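Local atomic coordinates of 4-alpha-glucanotransferase (PDB entry 1TZ7), a protein that belongs to the amylomaltase (disproportionating enzyme) family, 4-alpha-glucanotransferases built round a parallel beta/alpha barrel. Residues Met469-Pro472 / Gly473-Phe476; Glu414-Glu418 / Glu419-Arg423. All blocks are in the same frame, centred on the assembly; numbering follows the deposited sequence.

Contact 1. Residues Met469-Pro472 / Gly473-Phe476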
loop_
_atom_site.group_PDB
_atom_site.type_symbol
_atom_site.label_atom_id
_atom_site.label_comp_id
_atom_site.label_asym_id
_atom_site.label_seq_id
_atom_site.Cartn_x
_atom_site.Cartn_y
_atom_site.Cartn_z
ATOM N N MET A 469 -7.495 0.932 11.153
ATOM C CA MET A 469 -6.894 1.759 10.120
ATOM C C MET A 469 -7.930 2.140 9.060
ATOM O O MET A 469 -8.104 3.313 8.753
ATOM C CB MET A 469 -5.715 1.024 9.468
ATOM C CG MET A 469 -4.841 1.907 8.589
ATOM S SD MET A 469 -4.113 3.320 9.487
ATOM C CE MET A 469 -2.644 3.629 8.476
ATOM N N ASN A 470 -8.623 1.143 8.510
ATOM C CA ASN A 470 -9.607 1.390 7.438
ATOM C C ASN A 470 -10.875 0.560 7.587
ATOM O O ASN A 470 -10.828 -0.613 7.975
ATOM C CB ASN A 470 -8.983 1.127 6.063
ATOM C CG ASN A 470 -9.972 1.349 4.915
ATOM O OD1 ASN A 470 -10.543 2.426 4.777
ATOM N ND2 ASN A 470 -10.169 0.321 4.090
ATOM N N TYR A 471 -12.007 1.187 7.263
ATOM C CA TYR A 471 -13.305 0.532 7.240
ATOM C C TYR A 471 -13.828 0.538 5.793
ATOM O O TYR A 471 -14.355 1.544 5.329
ATOM C CB TYR A 471 -14.281 1.296 8.159
ATOM C CG TYR A 471 -15.458 0.475 8.675
ATOM C CD1 TYR A 471 -16.266 -0.257 7.800
ATOM C CD2 TYR A 471 -15.769 0.449 10.036
ATOM C CE1 TYR A 471 -17.349 -1.003 8.271
ATOM C CE2 TYR A 471 -16.849 -0.293 10.517
ATOM C CZ TYR A 471 -17.634 -1.017 9.630
ATOM O OH TYR A 471 -18.702 -1.752 10.099
ATOM N N PRO A 472 -13.667 -0.578 5.083
ATOM C CA PRO A 472 -14.073 -0.655 3.672
ATOM C C PRO A 472 -15.544 -0.305 3.477
ATOM O O PRO A 472 -16.384 -0.690 4.298
ATOM C CB PRO A 472 -13.818 -2.130 3.309
ATOM C CG PRO A 472 -12.825 -2.601 4.292
ATOM C CD PRO A 472 -13.089 -1.845 5.559
ATOM N N GLY A 473 -15.847 0.419 2.404
ATOM C CA GLY A 473 -17.191 0.914 2.168
ATOM C C GLY A 473 -17.344 2.367 2.584
ATOM O O GLY A 473 -17.905 3.176 1.842
ATOM N N ARG A 474 -16.846 2.697 3.777
ATOM C CA ARG A 474 -16.894 4.072 4.275
ATOM C C ARG A 474 -15.814 4.922 3.601
ATOM O O ARG A 474 -14.652 4.542 3.574
ATOM C CB ARG A 474 -16.711 4.098 5.794
ATOM C CG ARG A 474 -17.798 3.361 6.549
ATOM C CD ARG A 474 -17.645 3.394 8.057
ATOM N NE ARG A 474 -18.701 2.627 8.722
ATOM C CZ ARG A 474 -18.814 2.484 10.041
ATOM N NH1 ARG A 474 -17.936 3.059 10.859
ATOM N NH2 ARG A 474 -19.810 1.766 10.546
ATOM N N PRO A 475 -16.211 6.071 3.059
ATOM C CA PRO A 475 -15.306 6.902 2.255
ATOM C C PRO A 475 -14.286 7.688 3.094
ATOM O O PRO A 475 -13.157 7.882 2.644
ATOM C CB PRO A 475 -16.263 7.860 1.533
ATOM C CG PRO A 475 -17.453 7.971 2.440
ATOM C CD PRO A 475 -17.559 6.664 3.172
ATOM N N PHE A 476 -14.684 8.125 4.294
ATOM C CA PHE A 476 -13.892 9.092 5.072
ATOM C C PHE A 476 -13.637 8.602 6.504
ATOM O O PHE A 476 -14.356 7.746 7.015
ATOM C CB PHE A 476 -14.606 10.451 5.103
ATOM C CG PHE A 476 -14.894 11.015 3.733
ATOM C CD1 PHE A 476 -13.858 11.244 2.829
ATOM C CD2 PHE A 476 -16.198 11.311 3.345
ATOM C CE1 PHE A 476 -14.119 11.762 1.562
ATOM C CE2 PHE A 476 -16.462 11.829 2.077
ATOM C CZ PHE A 476 -15.420 12.054 1.188
#

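Contact 2. Residues Glu414-Glu418 / Glu419-Arg423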
loop_
_atom_site.group_PDB
_atom_site.type_symbol
_atom_site.label_atom_id
_atom_site.label_comp_id
_atom_site.label_asym_id
_atom_site.label_seq_id
_atom_site.Cartn_x
_atom_site.Cartn_y
_atom_site.Cartn_z
ATOM N N GLU A 414 -14.310 -8.073 20.714
ATOM C CA GLU A 414 -15.340 -7.377 21.485
ATOM C C GLU A 414 -16.719 -7.606 20.868
ATOM O O GLU A 414 -17.694 -7.803 21.580
ATOM C CB GLU A 414 -15.038 -5.874 21.556
ATOM C CG GLU A 414 -16.072 -5.066 22.341
ATOM C CD GLU A 414 -15.718 -3.593 22.437
ATOM O OE1 GLU A 414 -16.172 -2.933 23.395
ATOM O OE2 GLU A 414 -14.988 -3.095 21.555
ATOM N N ASN A 415 -16.783 -7.579 19.535
ATOM C CA ASN A 415 -18.059 -7.672 18.812
ATOM C C ASN A 415 -18.304 -9.068 18.232
ATOM O O ASN A 415 -19.225 -9.264 17.446
ATOM C CB ASN A 415 -18.095 -6.637 17.679
ATOM C CG ASN A 415 -18.038 -5.215 18.187
ATOM O OD1 ASN A 415 -18.721 -4.862 19.138
ATOM N ND2 ASN A 415 -17.217 -4.392 17.550
ATOM N N LEU A 416 -17.474 -10.031 18.617
ATOM C CA LEU A 416 -17.574 -11.383 18.077
ATOM C C LEU A 416 -18.790 -12.108 18.663
ATOM O O LEU A 416 -19.009 -12.087 19.876
ATOM C CB LEU A 416 -16.298 -12.169 18.376
ATOM C CG LEU A 416 -16.134 -13.507 17.648
ATOM C CD1 LEU A 416 -16.099 -13.311 16.134
ATOM C CD2 LEU A 416 -14.875 -14.216 18.126
ATOM N N GLY A 417 -19.578 -12.743 17.793
ATOM C CA GLY A 417 -20.797 -13.432 18.218
ATOM C C GLY A 417 -20.495 -14.649 19.081
ATOM O O GLY A 417 -19.390 -15.189 19.040
ATOM N N GLU A 418 -21.483 -15.078 19.861
ATOM C CA GLU A 418 -21.284 -16.141 20.857
ATOM C C GLU A 418 -20.789 -17.450 20.220
ATOM O O GLU A 418 -19.992 -18.173 20.817
ATOM C CB GLU A 418 -22.587 -16.405 21.636
ATOM C CG GLU A 418 -22.766 -15.540 22.887
ATOM C CD GLU A 418 -21.471 -15.346 23.666
ATOM O OE1 GLU A 418 -20.921 -16.349 24.172
ATOM O OE2 GLU A 418 -21.005 -14.192 23.770
ATOM N N GLU A 419 -21.265 -17.745 19.013
ATOM C CA GLU A 419 -20.953 -19.016 18.356
ATOM C C GLU A 419 -19.504 -19.051 17.881
ATOM O O GLU A 419 -18.833 -20.073 17.992
ATOM C CB GLU A 419 -21.893 -19.252 17.168
ATOM C CG GLU A 419 -22.295 -20.711 16.985
ATOM C CD GLU A 419 -23.268 -20.910 15.836
ATOM O OE1 GLU A 419 -22.807 -21.061 14.680
ATOM O OE2 GLU A 419 -24.492 -20.913 16.088
ATOM N N SER A 420 -19.030 -17.931 17.351
ATOM C CA SER A 420 -17.656 -17.825 16.893
ATOM C C SER A 420 -16.683 -17.774 18.078
ATOM O O SER A 420 -15.567 -18.271 17.993
ATOM C CB SER A 420 -17.491 -16.592 16.013
ATOM O OG SER A 420 -18.253 -16.723 14.824
ATOM N N ARG A 421 -17.127 -17.170 19.181
ATOM C CA ARG A 421 -16.373 -17.190 20.433
ATOM C C ARG A 421 -16.187 -18.628 20.923
ATOM O O ARG A 421 -15.113 -18.998 21.383
ATOM C CB ARG A 421 -17.101 -16.377 21.510
ATOM C CG ARG A 421 -16.765 -14.902 21.528
ATOM C CD ARG A 421 -17.448 -14.131 22.670
ATOM N NE ARG A 421 -17.167 -12.693 22.619
ATOM C CZ ARG A 421 -16.938 -11.926 23.691
ATOM N NH1 ARG A 421 -16.956 -12.452 24.918
ATOM N NH2 ARG A 421 -16.691 -10.630 23.537
ATOM N N LYS A 422 -17.246 -19.427 20.823
ATOM C CA LYS A 422 -17.207 -20.820 21.269
ATOM C C LYS A 422 -16.162 -21.602 20.485
ATOM O O LYS A 422 -15.390 -22.365 21.055
ATOM C CB LYS A 422 -18.575 -21.471 21.093
ATOM C CG LYS A 422 -18.693 -22.845 21.734
ATOM C CD LYS A 422 -20.158 -23.284 21.858
ATOM C CE LYS A 422 -20.288 -24.806 21.853
ATOM N NZ LYS A 422 -21.533 -25.266 22.524
ATOM N N ARG A 423 -16.149 -21.398 19.173
ATOM C CA ARG A 423 -15.197 -22.057 18.296
ATOM C C ARG A 423 -13.754 -21.664 18.648
ATOM O O ARG A 423 -12.845 -22.495 18.606
ATOM C CB ARG A 423 -15.488 -21.676 16.851
ATOM C CG ARG A 423 -16.616 -22.484 16.174
ATOM C CD ARG A 423 -16.528 -22.395 14.746
ATOM N NE ARG A 423 -17.636 -21.979 13.891
ATOM C CZ ARG A 423 -18.798 -21.361 14.151
ATOM N NH1 ARG A 423 -19.154 -20.805 15.284
ATOM N NH2 ARG A 423 -19.577 -21.229 13.114
#

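Contact 1. Residues Met469-Pro472 / Gly473-Phe476
Tyr471 and Arg474 stack on each other across a surface beta turn, in the long loop that joins helix 457-460 to helix 491-500. The turn runs through Pro472 and Gly473 and resembles a type II turn, somewhat distorted at Gly473. Its backbone is closed by Arg474 N donating to Tyr471 O at 3.2 Å, with a moderate N-H...O angle of 138°. Proline suits the second position because its ring already fixes phi near the value needed. Gly473 takes a positive phi, at which a beta carbon would press on Pro472 O, and glycine has none.

The turn sets the two side chains over one another. Tyr471 CG is anti to its own N (chi1 -157°) and Arg474 runs extended from CG to NE, which carries CD and then the guanidinium over one face of the ring. CD contributes a CH-pi contact, 4.0 Å from the centroid of the Tyr471 ring. Farther out the guanidinium lies nearly parallel to the ring, planes 9° apart, and Arg474 CZ approaches Tyr471 CE2 to 3.4 Å. Arg474 NH2 reaches toward the phenol end, 3.7 Å from Tyr471 OH.

Arg468 also makes a cation-pi contact with the Tyr471 ring. Asn478 ties down the backbone, its OD1 accepting from Tyr471 N, and Asn470 ND2 binds Asp405 OD1.

A flat, electron-rich ring thus meets a flat cation. Stacking of this kind leaves the guanidinium N-H groups directed outward round its rim, and the positive charge is probably stabilised by the pi cloud beneath it.

Contact 2. Residues Glu414-Glu418 / Glu419-Arg423
Of the flat groups, the Arg421 guanidinium has Glu414 O at its edge, near its plane, 3.6 Å from Arg421 NH2, while Leu416 O and Glu418 OE2 approach it obliquely. Glu418 OE2 lies 4.3 Å from Arg421 NE, well out of the guanidinium plane, close enough for charge attraction but with no N-H aimed at it. The strongest polar partner is Phe413 O, which accepts from Arg421 NH2, and Phe413 also makes a cation-pi contact. At the Arg423 guanidinium, Glu419 CA lies in plane at the edge; NH1 bonds weakly to Glu419 O, and Arg423 NH2 forms a salt bridge with Glu419 OE1 at 3.6 Å.

Arg421 is long enough to run back from the first turn of helix 418-428 to the end of helix 409-414. On the way Arg421 NE gives a weak bond to Leu416 O at 3.4 Å. Gly417 is the N-cap, and Gly417 O accepts from Arg421 N at 3.0 Å. Leu416 lays CD1 on Ser420 CB at 3.6 Å, an apolar contact beside the cap that suits this buried leucine, which also touches Tyr382.

Arginine's cation thus meets carbonyls at one helix's C-terminal end, while Glu418 and Glu419 stand at the next helix's N-terminus; both placements probably suit the helix dipoles.

In the fold
The chain reaches contact 2 first, in the segment between barrel strands 397-400 and 452-456, and contact 1 afterwards, in the loop after helix 457-460, which itself follows strand 452-456. Their centres are 23 Å apart and their nearest atoms about 8 Å, so the two do not touch. Contact 2 lies farther out, about 31 Å from the centre of the chain to its own centre, against 15 Å for contact 1. The two regions are linked through neighbours: Asn465, four residues before contact 1, is touched by Glu414 and Asn415, and Asp405, just before helix 409-414, reaches contact 1. Both contacts lie on the same side of the chain's centre.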